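Local structure of D-alanyl-lipoteichoic acid synthetase (Streptococcus pneumoniae, 3BMA) at residues 44-49 with 366-371; 90-95 with 130-135; 228-233 with 342-347; 280-285 with 292-297. The protein probably takes part in D-alanylation of lipoteichoic acid during cell-wall biogenesis, as a membrane-associated DltD family member related to the SGNH hydrolases. The protein carries 1 engineered substitution. One frame throughout, in Å; residues are numbered along the deposited sequence.

Contact 1: residues 44-49 with 366-371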
loop_
_atom_site.group_PDB
_atom_site.type_symbol
_atom_site.label_atom_id
_atom_site.label_comp_id
_atom_site.label_asym_id
_atom_site.label_seq_id
_atom_site.Cartn_x
_atom_site.Cartn_y
_atom_site.Cartn_z
ATOM N N VAL C 44 36.518 -11.297 10.324
ATOM C CA VAL C 44 36.893 -9.900 10.122
ATOM C C VAL C 44 36.785 -9.563 8.638
ATOM O O VAL C 44 37.376 -10.254 7.804
ATOM C CB VAL C 44 38.340 -9.617 10.621
ATOM C CG1 VAL C 44 38.708 -8.140 10.449
ATOM C CG2 VAL C 44 38.493 -10.017 12.071
ATOM N N PRO C 45 36.017 -8.506 8.301
ATOM C CA PRO C 45 35.905 -8.057 6.918
ATOM C C PRO C 45 37.247 -7.594 6.359
ATOM O O PRO C 45 37.855 -6.655 6.885
ATOM C CB PRO C 45 34.929 -6.875 7.014
ATOM C CG PRO C 45 34.183 -7.093 8.269
ATOM C CD PRO C 45 35.188 -7.682 9.200
ATOM N N PHE C 46 37.705 -8.276 5.313
ATOM C CA PHE C 46 38.905 -7.886 4.580
ATOM C C PHE C 46 38.501 -7.333 3.215
ATOM O O PHE C 46 38.366 -8.084 2.248
ATOM C CB PHE C 46 39.848 -9.081 4.412
ATOM C CG PHE C 46 40.819 -9.280 5.558
ATOM C CD1 PHE C 46 40.388 -9.265 6.886
ATOM C CD2 PHE C 46 42.164 -9.523 5.298
ATOM C CE1 PHE C 46 41.287 -9.468 7.932
ATOM C CE2 PHE C 46 43.071 -9.731 6.339
ATOM C CZ PHE C 46 42.632 -9.703 7.657
ATOM N N PHE C 47 38.301 -6.019 3.147
ATOM C CA PHE C 47 37.928 -5.351 1.905
ATOM C C PHE C 47 39.128 -5.097 1.000
ATOM O O PHE C 47 40.160 -4.604 1.452
ATOM C CB PHE C 47 37.276 -3.997 2.187
ATOM C CG PHE C 47 36.109 -4.047 3.126
ATOM C CD1 PHE C 47 34.859 -4.458 2.684
ATOM C CD2 PHE C 47 36.245 -3.627 4.439
ATOM C CE1 PHE C 47 33.768 -4.482 3.540
ATOM C CE2 PHE C 47 35.156 -3.647 5.307
ATOM C CZ PHE C 47 33.915 -4.080 4.857
ATOM N N GLY C 48 38.966 -5.402 -0.286
ATOM C CA GLY C 48 39.957 -5.074 -1.316
ATOM C C GLY C 48 39.428 -5.362 -2.712
ATOM O O GLY C 48 38.217 -5.480 -2.904
ATOM N N SER C 49 40.333 -5.451 -3.688
ATOM C CA SER C 49 39.961 -5.838 -5.049
ATOM C C SER C 49 40.425 -7.264 -5.324
ATOM O O SER C 49 39.891 -8.209 -4.738
ATOM C CB SER C 49 40.503 -4.853 -6.093
ATOM O OG SER C 49 41.914 -4.737 -6.025
ATOM N N PRO C 366 48.860 -7.703 14.892
ATOM C CA PRO C 366 48.814 -7.081 16.225
ATOM C C PRO C 366 47.635 -6.127 16.431
ATOM O O PRO C 366 47.153 -5.986 17.557
ATOM C CB PRO C 366 50.125 -6.289 16.288
ATOM C CG PRO C 366 51.003 -6.928 15.293
ATOM C CD PRO C 366 50.091 -7.304 14.183
ATOM N N PHE C 367 47.191 -5.483 15.351
ATOM C CA PHE C 367 46.030 -4.590 15.373
ATOM C C PHE C 367 44.725 -5.352 15.630
ATOM O O PHE C 367 43.917 -4.945 16.465
ATOM C CB PHE C 367 45.953 -3.801 14.058
ATOM C CG PHE C 367 44.710 -2.963 13.911
ATOM C CD1 PHE C 367 44.553 -1.790 14.637
ATOM C CD2 PHE C 367 43.705 -3.337 13.023
ATOM C CE1 PHE C 367 43.408 -1.009 14.492
ATOM C CE2 PHE C 367 42.559 -2.566 12.876
ATOM C CZ PHE C 367 42.411 -1.400 13.608
ATOM N N LEU C 368 44.535 -6.459 14.914
ATOM C CA LEU C 368 43.314 -7.255 15.033
ATOM C C LEU C 368 43.304 -8.171 16.259
ATOM O O LEU C 368 42.234 -8.464 16.798
ATOM C CB LEU C 368 43.065 -8.075 13.762
ATOM C CG LEU C 368 42.827 -7.370 12.418
ATOM C CD1 LEU C 368 42.608 -8.405 11.334
ATOM C CD2 LEU C 368 41.653 -6.406 12.464
ATOM N N SER C 369 44.483 -8.623 16.692
ATOM C CA SER C 369 44.607 -9.478 17.886
ATOM C C SER C 369 44.309 -8.725 19.178
ATOM O O SER C 369 43.911 -9.330 20.177
ATOM C CB SER C 369 45.999 -10.103 17.980
ATOM O OG SER C 369 46.302 -10.840 16.810
ATOM N N ASN C 370 44.513 -7.408 19.148
ATOM C CA ASN C 370 44.220 -6.534 20.277
ATOM C C ASN C 370 43.184 -5.487 19.880
ATOM O O ASN C 370 43.546 -4.351 19.576
ATOM C CB ASN C 370 45.498 -5.848 20.763
ATOM C CG ASN C 370 46.583 -6.834 21.141
ATOM O OD1 ASN C 370 46.576 -7.390 22.241
ATOM N ND2 ASN C 370 47.534 -7.044 20.235
ATOM N N PRO C 371 41.889 -5.863 19.890
ATOM C CA PRO C 371 40.832 -4.997 19.372
ATOM C C PRO C 371 40.594 -3.775 20.251
ATOM O O PRO C 371 40.365 -3.906 21.455
ATOM C CB PRO C 371 39.589 -5.908 19.374
ATOM C CG PRO C 371 40.103 -7.291 19.587
ATOM C CD PRO C 371 41.335 -7.125 20.407
#
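Val44 meets Leu368 tip to tip, a compact example of a strand and a helix that share one branched side chain between them. Val44 CB is directed at the helix, and CG1 stands anti to the backbone N (chi1 -178°), which places that methyl 4.0 Å from Leu368 CD2. The other branch of the leucine, CD1, is equally near to it, so the valine methyl faces the fork. Pro45 turns to the opposite face of the sheet, where it touches Leu76, in keeping with strand alternation. Phe46 returns to the helix side. Its CB does not aim straight at Leu368, but the ring swings in: Phe46 CE1 lies 3.8 Å from Leu368 CD1, and Phe46 CZ is 3.9 Å from the same methyl, which arrives obliquely. Val44 CB lies in the ring plane at the edge of Phe46, and Trp52 makes an edge-to-face contact with this ring, so the aromatic is bounded by more than the leucine. Phe47 again faces the other way, against Val102 and Leu76.

On the helix, Leu368 O accepts a hydrogen bond from Arg42 NH1. Close by, the chain leaves the helix where Asn370 ND2 reaches back to a lone pair of Pro366 O, at 2.9 Å and nearly straight (167°).

Strand 43-47 runs between its parallel neighbours 72-76 and 101-105, with backbone bonds to both, for example Val44 to Tyr74 and Pro45 to Val103. Helix 355-369 lies across this face, and Leu368 also touches Tyr71 and Gln101.

Contact 2: residues 90-95 with 130-135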
loop_
_atom_site.group_PDB
_atom_site.type_symbol
_atom_site.label_atom_id
_atom_site.label_comp_id
_atom_site.label_asym_id
_atom_site.label_seq_id
_atom_site.Cartn_x
_atom_site.Cartn_y
_atom_site.Cartn_z
ATOM N N MET C 90 28.468 -2.782 1.802
ATOM C CA MET C 90 28.378 -2.508 3.248
ATOM C C MET C 90 26.934 -2.330 3.712
ATOM O O MET C 90 26.595 -2.741 4.816
ATOM C CB MET C 90 29.190 -1.264 3.638
ATOM C CG MET C 90 30.710 -1.445 3.664
ATOM S SD MET C 90 31.620 0.085 4.026
ATOM C CE MET C 90 33.135 -0.261 3.152
ATOM N N GLN C 91 26.097 -1.737 2.854
ATOM C CA GLN C 91 24.672 -1.476 3.134
ATOM C C GLN C 91 23.863 -2.731 3.487
ATOM O O GLN C 91 22.806 -2.635 4.108
ATOM C CB GLN C 91 24.004 -0.761 1.948
ATOM C CG GLN C 91 24.713 0.501 1.446
ATOM C CD GLN C 91 24.910 1.549 2.524
ATOM O OE1 GLN C 91 23.979 1.901 3.249
ATOM N NE2 GLN C 91 26.132 2.052 2.636
ATOM N N GLN C 92 24.374 -3.894 3.086
ATOM C CA GLN C 92 23.777 -5.191 3.398
ATOM C C GLN C 92 24.174 -5.730 4.775
ATOM O O GLN C 92 23.566 -6.684 5.267
ATOM C CB GLN C 92 24.202 -6.223 2.354
ATOM C CG GLN C 92 23.719 -5.976 0.943
ATOM C CD GLN C 92 24.329 -6.963 -0.018
ATOM O OE1 GLN C 92 25.491 -6.834 -0.393
ATOM N NE2 GLN C 92 23.554 -7.962 -0.418
ATOM N N MET C 93 25.201 -5.140 5.382
ATOM C CA MET C 93 25.793 -5.693 6.604
ATOM C C MET C 93 26.142 -4.636 7.658
ATOM O O MET C 93 27.092 -4.805 8.421
ATOM C CB MET C 93 27.022 -6.559 6.266
ATOM C CG MET C 93 28.043 -5.891 5.352
ATOM S SD MET C 93 29.516 -6.904 5.112
ATOM C CE MET C 93 30.407 -5.904 3.944
ATOM N N LEU C 94 25.349 -3.564 7.703
ATOM C CA LEU C 94 25.516 -2.476 8.681
ATOM C C LEU C 94 25.573 -2.872 10.173
ATOM O O LEU C 94 26.450 -2.377 10.883
ATOM C CB LEU C 94 24.484 -1.359 8.444
ATOM C CG LEU C 94 24.922 -0.057 7.758
ATOM C CD1 LEU C 94 26.028 -0.261 6.737
ATOM C CD2 LEU C 94 23.735 0.650 7.128
ATOM N N PRO C 95 24.657 -3.752 10.657
ATOM C CA PRO C 95 24.799 -4.149 12.066
ATOM C C PRO C 95 26.011 -5.052 12.338
ATOM O O PRO C 95 26.480 -5.127 13.477
ATOM C CB PRO C 95 23.499 -4.920 12.353
ATOM C CG PRO C 95 22.585 -4.616 11.209
ATOM C CD PRO C 95 23.483 -4.406 10.045
ATOM N N LEU C 130 20.685 -2.195 -3.845
ATOM C CA LEU C 130 19.892 -1.028 -4.227
ATOM C C LEU C 130 18.903 -0.674 -3.120
ATOM O O LEU C 130 18.882 0.458 -2.649
ATOM C CB LEU C 130 19.129 -1.299 -5.527
ATOM C CG LEU C 130 18.935 -0.207 -6.589
ATOM C CD1 LEU C 130 17.937 -0.694 -7.619
ATOM C CD2 LEU C 130 18.500 1.150 -6.050
ATOM N N THR C 131 18.104 -1.656 -2.702
ATOM C CA THR C 131 17.056 -1.437 -1.700
ATOM C C THR C 131 17.605 -1.165 -0.297
ATOM O O THR C 131 17.001 -0.402 0.458
ATOM C CB THR C 131 16.033 -2.592 -1.662
ATOM O OG1 THR C 131 16.712 -3.855 -1.704
ATOM C CG2 THR C 131 15.067 -2.496 -2.829
ATOM N N SER C 132 18.744 -1.784 0.029
ATOM C CA SER C 132 19.476 -1.520 1.279
ATOM C C SER C 132 20.009 -0.096 1.332
ATOM O O SER C 132 19.995 0.540 2.390
ATOM C CB SER C 132 20.654 -2.479 1.433
ATOM O OG SER C 132 20.211 -3.816 1.511
ATOM N N PHE C 133 20.491 0.385 0.188
ATOM C CA PHE C 133 20.939 1.766 0.048
ATOM C C PHE C 133 19.793 2.748 0.290
ATOM O O PHE C 133 19.947 3.692 1.056
ATOM C CB PHE C 133 21.584 1.993 -1.327
ATOM C CG PHE C 133 21.787 3.444 -1.680
ATOM C CD1 PHE C 133 21.064 4.025 -2.721
ATOM C CD2 PHE C 133 22.704 4.229 -0.982
ATOM C CE1 PHE C 133 21.245 5.359 -3.050
ATOM C CE2 PHE C 133 22.891 5.568 -1.307
ATOM C CZ PHE C 133 22.161 6.133 -2.342
ATOM N N LEU C 134 18.647 2.507 -0.345
ATOM C CA LEU C 134 17.482 3.396 -0.223
ATOM C C LEU C 134 16.843 3.343 1.167
ATOM O O LEU C 134 16.246 4.321 1.610
ATOM C CB LEU C 134 16.432 3.082 -1.298
ATOM C CG LEU C 134 16.784 3.231 -2.784
ATOM C CD1 LEU C 134 15.771 2.501 -3.651
ATOM C CD2 LEU C 134 16.876 4.690 -3.200
ATOM N N LYS C 135 16.967 2.203 1.846
ATOM C CA LYS C 135 16.450 2.057 3.204
ATOM C C LYS C 135 17.317 2.789 4.228
ATOM O O LYS C 135 16.798 3.474 5.114
ATOM C CB LYS C 135 16.328 0.579 3.590
ATOM C CG LYS C 135 15.526 0.338 4.863
ATOM C CD LYS C 135 15.829 -1.029 5.455
ATOM C CE LYS C 135 15.275 -1.152 6.866
ATOM N NZ LYS C 135 15.539 -2.495 7.458
HETATM O O HOH W 1 22.334 4.039 2.388
#
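Gln91 and Ser132 touch mainly through backbone and CB atoms, which shows how closely a turn can approach a helix when a small side chain lies between them. Ser132 CB rests 3.4 Å from Gln91 O and 3.8 Å from Gln91 CB, with the two alpha carbons 5.5 Å apart. Gln92 adds a looser contact, its CG 4.2 Å from Ser132 OG. No direct hydrogen bond joins the segments; instead a water lies 2.8 Å from Gln91 OE1 and 2.8 Å from Phe133 O, within bonding distance of both, so that it can link the amide to the helix backbone. The glutamine can reach this water because its chain folds at CG (chi2 -57°), passing beside Phe133 CB.

The second shell fixes these groups. A type I turn from Met90 to Met93 is closed by Met93 N and Met90 O at 2.8 Å. Gln91 NE2 is held by Tyr87 O, and Ser132 OG bonds back to Asp128 O within its own helix. Gln92 NE2 bonds to Asp128 OD2 and to Lys27 O, while its OE1 receives Lys32 NZ.

Phe133 packs edge-to-face on Phe88 of helix 83-90. Helix 127-136 has helix 174-194 on another flank, and Leu130 touches Phe194 of the second subunit. The turn itself lies between helices 83-90 and 94-97, with helix 274-287 meeting Gln91 and helix 29-36 meeting Gln92.

Contact 3: residues 228-233 with 342-347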
loop_
_atom_site.group_PDB
_atom_site.type_symbol
_atom_site.label_atom_id
_atom_site.label_comp_id
_atom_site.label_asym_id
_atom_site.label_seq_id
_atom_site.Cartn_x
_atom_site.Cartn_y
_atom_site.Cartn_z
ATOM N N VAL C 228 60.405 -20.506 4.115
ATOM C CA VAL C 228 59.540 -21.361 3.296
ATOM C C VAL C 228 58.924 -20.572 2.132
ATOM O O VAL C 228 58.759 -21.094 1.025
ATOM C CB VAL C 228 58.416 -22.022 4.145
ATOM C CG1 VAL C 228 57.809 -23.213 3.411
ATOM C CG2 VAL C 228 58.952 -22.470 5.496
ATOM N N VAL C 229 58.603 -19.308 2.391
ATOM C CA VAL C 229 57.968 -18.440 1.402
ATOM C C VAL C 229 58.992 -17.898 0.379
ATOM O O VAL C 229 58.650 -17.675 -0.789
ATOM C CB VAL C 229 57.136 -17.321 2.103
ATOM C CG1 VAL C 229 56.569 -16.348 1.118
ATOM C CG2 VAL C 229 55.989 -17.936 2.893
ATOM N N LYS C 230 60.241 -17.722 0.820
ATOM C CA LYS C 230 61.363 -17.319 -0.047
ATOM C C LYS C 230 61.640 -18.363 -1.125
ATOM O O LYS C 230 61.892 -18.015 -2.277
ATOM C CB LYS C 230 62.638 -17.124 0.783
ATOM C CG LYS C 230 63.740 -16.287 0.146
ATOM C CD LYS C 230 63.740 -14.872 0.706
ATOM C CE LYS C 230 65.154 -14.327 0.873
ATOM N NZ LYS C 230 65.810 -14.003 -0.422
ATOM N N ALA C 231 61.592 -19.637 -0.733
ATOM C CA ALA C 231 61.893 -20.763 -1.621
ATOM C C ALA C 231 60.793 -21.003 -2.650
ATOM O O ALA C 231 61.068 -21.451 -3.765
ATOM C CB ALA C 231 62.149 -22.029 -0.809
ATOM N N ASP C 232 59.554 -20.711 -2.260
ATOM C CA ASP C 232 58.397 -20.794 -3.147
ATOM C C ASP C 232 58.457 -19.688 -4.202
ATOM O O ASP C 232 58.159 -19.919 -5.374
ATOM C CB ASP C 232 57.102 -20.689 -2.327
ATOM C CG ASP C 232 55.843 -20.835 -3.175
ATOM O OD1 ASP C 232 55.803 -21.725 -4.053
ATOM O OD2 ASP C 232 54.882 -20.065 -2.949
ATOM N N ALA C 233 58.868 -18.499 -3.771
ATOM C CA ALA C 233 58.940 -17.322 -4.629
ATOM C C ALA C 233 60.088 -17.379 -5.642
ATOM O O ALA C 233 59.937 -16.908 -6.766
ATOM C CB ALA C 233 59.030 -16.059 -3.785
ATOM N N GLU C 342 61.596 -4.164 -3.320
ATOM C CA GLU C 342 61.981 -5.285 -2.485
ATOM C C GLU C 342 61.645 -6.596 -3.196
ATOM O O GLU C 342 60.499 -6.797 -3.595
ATOM C CB GLU C 342 61.268 -5.196 -1.133
ATOM C CG GLU C 342 61.965 -5.937 -0.003
ATOM C CD GLU C 342 63.417 -5.523 0.170
ATOM O OE1 GLU C 342 64.288 -6.416 0.121
ATOM O OE2 GLU C 342 63.688 -4.312 0.338
ATOM N N PRO C 343 62.651 -7.477 -3.386
ATOM C CA PRO C 343 62.429 -8.797 -3.983
ATOM C C PRO C 343 61.410 -9.637 -3.214
ATOM O O PRO C 343 61.491 -9.752 -1.987
ATOM C CB PRO C 343 63.821 -9.450 -3.935
ATOM C CG PRO C 343 64.593 -8.657 -2.936
ATOM C CD PRO C 343 64.075 -7.264 -3.075
ATOM N N PHE C 344 60.447 -10.176 -3.964
ATOM C CA PHE C 344 59.363 -11.054 -3.480
ATOM C C PHE C 344 58.338 -10.392 -2.535
ATOM O O PHE C 344 57.575 -11.079 -1.855
ATOM C CB PHE C 344 59.907 -12.383 -2.917
ATOM C CG PHE C 344 61.008 -12.993 -3.748
ATOM C CD1 PHE C 344 62.245 -13.278 -3.180
ATOM C CD2 PHE C 344 60.815 -13.265 -5.105
ATOM C CE1 PHE C 344 63.270 -13.836 -3.941
ATOM C CE2 PHE C 344 61.834 -13.822 -5.873
ATOM C CZ PHE C 344 63.062 -14.107 -5.290
ATOM N N PHE C 345 58.314 -9.060 -2.530
ATOM C CA PHE C 345 57.290 -8.283 -1.832
ATOM C C PHE C 345 56.015 -8.284 -2.673
ATOM O O PHE C 345 54.905 -8.132 -2.158
ATOM C CB PHE C 345 57.777 -6.842 -1.628
ATOM C CG PHE C 345 57.059 -6.098 -0.532
ATOM C CD1 PHE C 345 57.542 -6.128 0.772
ATOM C CD2 PHE C 345 55.912 -5.352 -0.804
ATOM C CE1 PHE C 345 56.891 -5.441 1.789
ATOM C CE2 PHE C 345 55.248 -4.664 0.210
ATOM C CZ PHE C 345 55.739 -4.709 1.509
ATOM N N MET C 346 56.197 -8.470 -3.977
ATOM C CA MET C 346 55.137 -8.346 -4.954
ATOM C C MET C 346 54.863 -9.693 -5.613
ATOM O O MET C 346 55.794 -10.463 -5.883
ATOM C CB MET C 346 55.567 -7.328 -6.006
ATOM C CG MET C 346 54.500 -6.341 -6.431
ATOM S SD MET C 346 54.497 -4.822 -5.469
ATOM C CE MET C 346 53.255 -5.244 -4.251
ATOM N N LYS C 347 53.587 -9.980 -5.853
ATOM C CA LYS C 347 53.182 -11.189 -6.573
ATOM C C LYS C 347 53.178 -10.923 -8.081
ATOM O O LYS C 347 53.597 -11.770 -8.873
ATOM C CB LYS C 347 51.806 -11.674 -6.090
ATOM C CG LYS C 347 51.249 -12.901 -6.822
ATOM C CD LYS C 347 51.953 -14.204 -6.428
ATOM C CE LYS C 347 51.115 -15.039 -5.464
ATOM N NZ LYS C 347 50.998 -14.420 -4.120
#
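Phe344 carries the contact with Ala233 and Lys230, and each step along its side chain meets something different. CB is 3.9 Å from Ala233 CB. At CG the same alanine methyl is nearer, and CD2 lies 3.6 Å from Ala233 CB, which approaches the ring obliquely. Farther out the ring leaves the methyl for the backbone of the helix: Phe344 CE2 is 3.7 Å from Ala233 O, an oxygen that is also hydrogen-bonded by Thr237 OG1. Along the other side of the ring, Phe344 CE1 has Lys230 NZ 4.3 Å away, near the ring plane at its edge, a position that does not make a cation-pi interaction. Pro343 CB covers one face of the ring, 4.2 Å above the plane and offset toward the rim.

The backbone explains the outward reach of this ring. Phe344 occupies the third position of a type II turn from Glu342 to Phe345, where its phi is positive (66°); the closing bond of Phe345 N to Glu342 O is weak. Ala233 also touches Trp354, whose NE1 bonds to Asp232 OD2 and whose ring takes part in a cation-pi interaction with Lys347.

The turn lies in the connection from strand 333-335 to helix 355-369. In SGNH-type folds the loop before the final helix commonly bears the catalytic aspartate and histidine, so this arrangement probably sets helix 222-235 beside the corresponding region.

Contact 4: residues 280-285 with 292-297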
loop_
_atom_site.group_PDB
_atom_site.type_symbol
_atom_site.label_atom_id
_atom_site.label_comp_id
_atom_site.label_asym_id
_atom_site.label_seq_id
_atom_site.Cartn_x
_atom_site.Cartn_y
_atom_site.Cartn_z
ATOM N N LEU C 280 32.703 8.094 0.577
ATOM C CA LEU C 280 31.493 7.342 0.921
ATOM C C LEU C 280 31.791 6.279 1.964
ATOM O O LEU C 280 31.075 6.157 2.956
ATOM C CB LEU C 280 30.887 6.686 -0.319
ATOM C CG LEU C 280 30.200 7.616 -1.316
ATOM C CD1 LEU C 280 29.866 6.861 -2.570
ATOM C CD2 LEU C 280 28.946 8.204 -0.707
ATOM N N VAL C 281 32.849 5.515 1.716
ATOM C CA VAL C 281 33.320 4.477 2.623
ATOM C C VAL C 281 33.674 5.053 4.005
ATOM O O VAL C 281 33.185 4.559 5.023
ATOM C CB VAL C 281 34.518 3.721 1.991
ATOM C CG1 VAL C 281 35.310 2.936 3.024
ATOM C CG2 VAL C 281 34.036 2.805 0.875
ATOM N N LEU C 282 34.486 6.114 4.025
ATOM C CA LEU C 282 34.949 6.746 5.267
ATOM C C LEU C 282 33.802 7.277 6.113
ATOM O O LEU C 282 33.837 7.161 7.340
ATOM C CB LEU C 282 35.953 7.871 4.974
ATOM C CG LEU C 282 37.223 7.495 4.198
ATOM C CD1 LEU C 282 38.103 8.707 3.962
ATOM C CD2 LEU C 282 38.007 6.389 4.891
ATOM N N THR C 283 32.792 7.842 5.445
ATOM C CA THR C 283 31.558 8.300 6.094
ATOM C C THR C 283 30.814 7.142 6.749
ATOM O O THR C 283 30.343 7.267 7.883
ATOM C CB THR C 283 30.620 9.017 5.095
ATOM O OG1 THR C 283 31.346 10.052 4.424
ATOM C CG2 THR C 283 29.428 9.635 5.806
ATOM N N GLN C 284 30.732 6.015 6.042
ATOM C CA GLN C 284 30.103 4.813 6.583
ATOM C C GLN C 284 30.879 4.268 7.783
ATOM O O GLN C 284 30.280 3.827 8.766
ATOM C CB GLN C 284 29.940 3.734 5.508
ATOM C CG GLN C 284 28.920 2.660 5.878
ATOM C CD GLN C 284 27.582 3.254 6.296
ATOM O OE1 GLN C 284 26.911 3.923 5.507
ATOM N NE2 GLN C 284 27.192 3.013 7.540
ATOM N N PHE C 285 32.207 4.330 7.699
ATOM C CA PHE C 285 33.090 3.941 8.801
ATOM C C PHE C 285 32.884 4.809 10.046
ATOM O O PHE C 285 32.964 4.318 11.171
ATOM C CB PHE C 285 34.560 3.993 8.364
ATOM C CG PHE C 285 34.995 2.831 7.499
ATOM C CD1 PHE C 285 34.139 1.755 7.238
ATOM C CD2 PHE C 285 36.285 2.795 6.977
ATOM C CE1 PHE C 285 34.561 0.680 6.460
ATOM C CE2 PHE C 285 36.715 1.721 6.197
ATOM C CZ PHE C 285 35.851 0.666 5.933
ATOM N N PRO C 292 39.127 0.866 11.122
ATOM C CA PRO C 292 39.802 0.268 9.985
ATOM C C PRO C 292 41.317 0.415 10.027
ATOM O O PRO C 292 41.835 1.419 10.530
ATOM C CB PRO C 292 39.249 1.071 8.806
ATOM C CG PRO C 292 38.914 2.397 9.379
ATOM C CD PRO C 292 38.718 2.254 10.844
ATOM N N ILE C 293 42.018 -0.592 9.516
ATOM C CA ILE C 293 43.415 -0.412 9.141
ATOM C C ILE C 293 43.510 -0.375 7.615
ATOM O O ILE C 293 43.057 -1.292 6.934
ATOM C CB ILE C 293 44.378 -1.454 9.794
ATOM C CG1 ILE C 293 45.839 -1.128 9.450
ATOM C CG2 ILE C 293 44.004 -2.896 9.430
ATOM C CD1 ILE C 293 46.858 -1.682 10.440
ATOM N N PHE C 294 44.062 0.714 7.089
ATOM C CA PHE C 294 44.220 0.884 5.645
ATOM C C PHE C 294 45.567 0.378 5.141
ATOM O O PHE C 294 46.599 0.553 5.795
ATOM C CB PHE C 294 44.003 2.344 5.245
ATOM C CG PHE C 294 42.643 2.868 5.612
ATOM C CD1 PHE C 294 41.531 2.568 4.827
ATOM C CD2 PHE C 294 42.466 3.635 6.758
ATOM C CE1 PHE C 294 40.272 3.041 5.159
ATOM C CE2 PHE C 294 41.205 4.112 7.105
ATOM C CZ PHE C 294 40.108 3.815 6.303
ATOM N N ILE C 295 45.542 -0.261 3.976
ATOM C CA ILE C 295 46.748 -0.805 3.362
ATOM C C ILE C 295 47.005 -0.070 2.054
ATOM O O ILE C 295 46.132 -0.010 1.185
ATOM C CB ILE C 295 46.615 -2.325 3.078
ATOM C CG1 ILE C 295 45.955 -3.073 4.252
ATOM C CG2 ILE C 295 47.959 -2.932 2.650
ATOM C CD1 ILE C 295 46.735 -3.086 5.566
ATOM N N ILE C 296 48.194 0.510 1.925
ATOM C CA ILE C 296 48.575 1.187 0.692
ATOM C C ILE C 296 49.717 0.412 0.034
ATOM O O ILE C 296 50.859 0.519 0.469
ATOM C CB ILE C 296 48.958 2.669 0.926
ATOM C CG1 ILE C 296 47.868 3.387 1.730
ATOM C CG2 ILE C 296 49.187 3.377 -0.406
ATOM C CD1 ILE C 296 48.130 4.867 1.970
ATOM N N PRO C 297 49.403 -0.389 -1.005
ATOM C CA PRO C 297 50.376 -1.232 -1.705
ATOM C C PRO C 297 51.309 -0.438 -2.622
ATOM O O PRO C 297 50.946 0.657 -3.073
ATOM C CB PRO C 297 49.494 -2.161 -2.559
ATOM C CG PRO C 297 48.095 -1.945 -2.089
ATOM C CD PRO C 297 48.060 -0.548 -1.583
#
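This is an apolar helix-on-sheet contact: helix 280-285 lies against strand 292-296 of the central parallel sheet, its direction nearly reversed relative to the strand (157°), the axes 11.6 Å apart. Two side chains from each segment make it. Phe285 points at the strand and crosses Pro292 obliquely, with Phe285 CD2 3.6 Å from Pro292 CG and Phe285 CE2 3.7 Å from Pro292 CB. The same ring turns its edge to the next inward-facing residue, so that Phe294 CE1 lies near the plane of Phe285, 3.9 Å from Phe285 CE2. Over one face of the Phe285 ring sits Val281 CG1, one helical turn earlier and 3.6 Å above the plane, offset toward the rim.

The arrangement is that of the helix in a beta-alpha-beta crossover, in which the chain leaves strand 101-105, makes a very long excursion, and returns through helix 274-287 into the adjacent parallel strand 291-296; parallel alpha/beta sheets of the SGNH-hydrolase type are built in this way. The strand's alternation follows: Pro292 and Phe294 face the helix, whereas Ile293 and Ile295 lie on the other side.

Leu282 meets Phe294 by one methyl of its fork: CD1 continues the extended line of the chain (chi2 179°), and CD2, turned off that line, comes 3.6 Å from Phe294 CZ, oblique to that ring. Leu325 of helix 311-326 touches both Leu282 and Phe294, while Val102 of strand 101-105 borders Phe285 and Pro292 and Met90 of helix 83-90 packs on Phe285.

In the fold
Contacts 1 and 4 lie on opposite faces of one parallel sheet, their centres about 11 Å apart, meeting where Phe367 CD2 packs 3.6 Å from Ile293 CG2. Contact 2 joins them from the helix 274-287 side: Met90 CE lies 3.7 Å from Phe285 CE1, and Met93 CE 3.7 Å from Phe47 CE1. Contact 3 is peripheral, about 39 Å from contact 2 between centres and about 5 Å from contact 4 at the nearest atoms. Contacts 2, 3 and 4 nest inside the loop closed by contact 1. In SGNH hydrolases the loop after the first strand usually bears the nucleophile, so 44-49 probably leads into a related site; 342-347 lies in the loop usually bearing the aspartate and histidine.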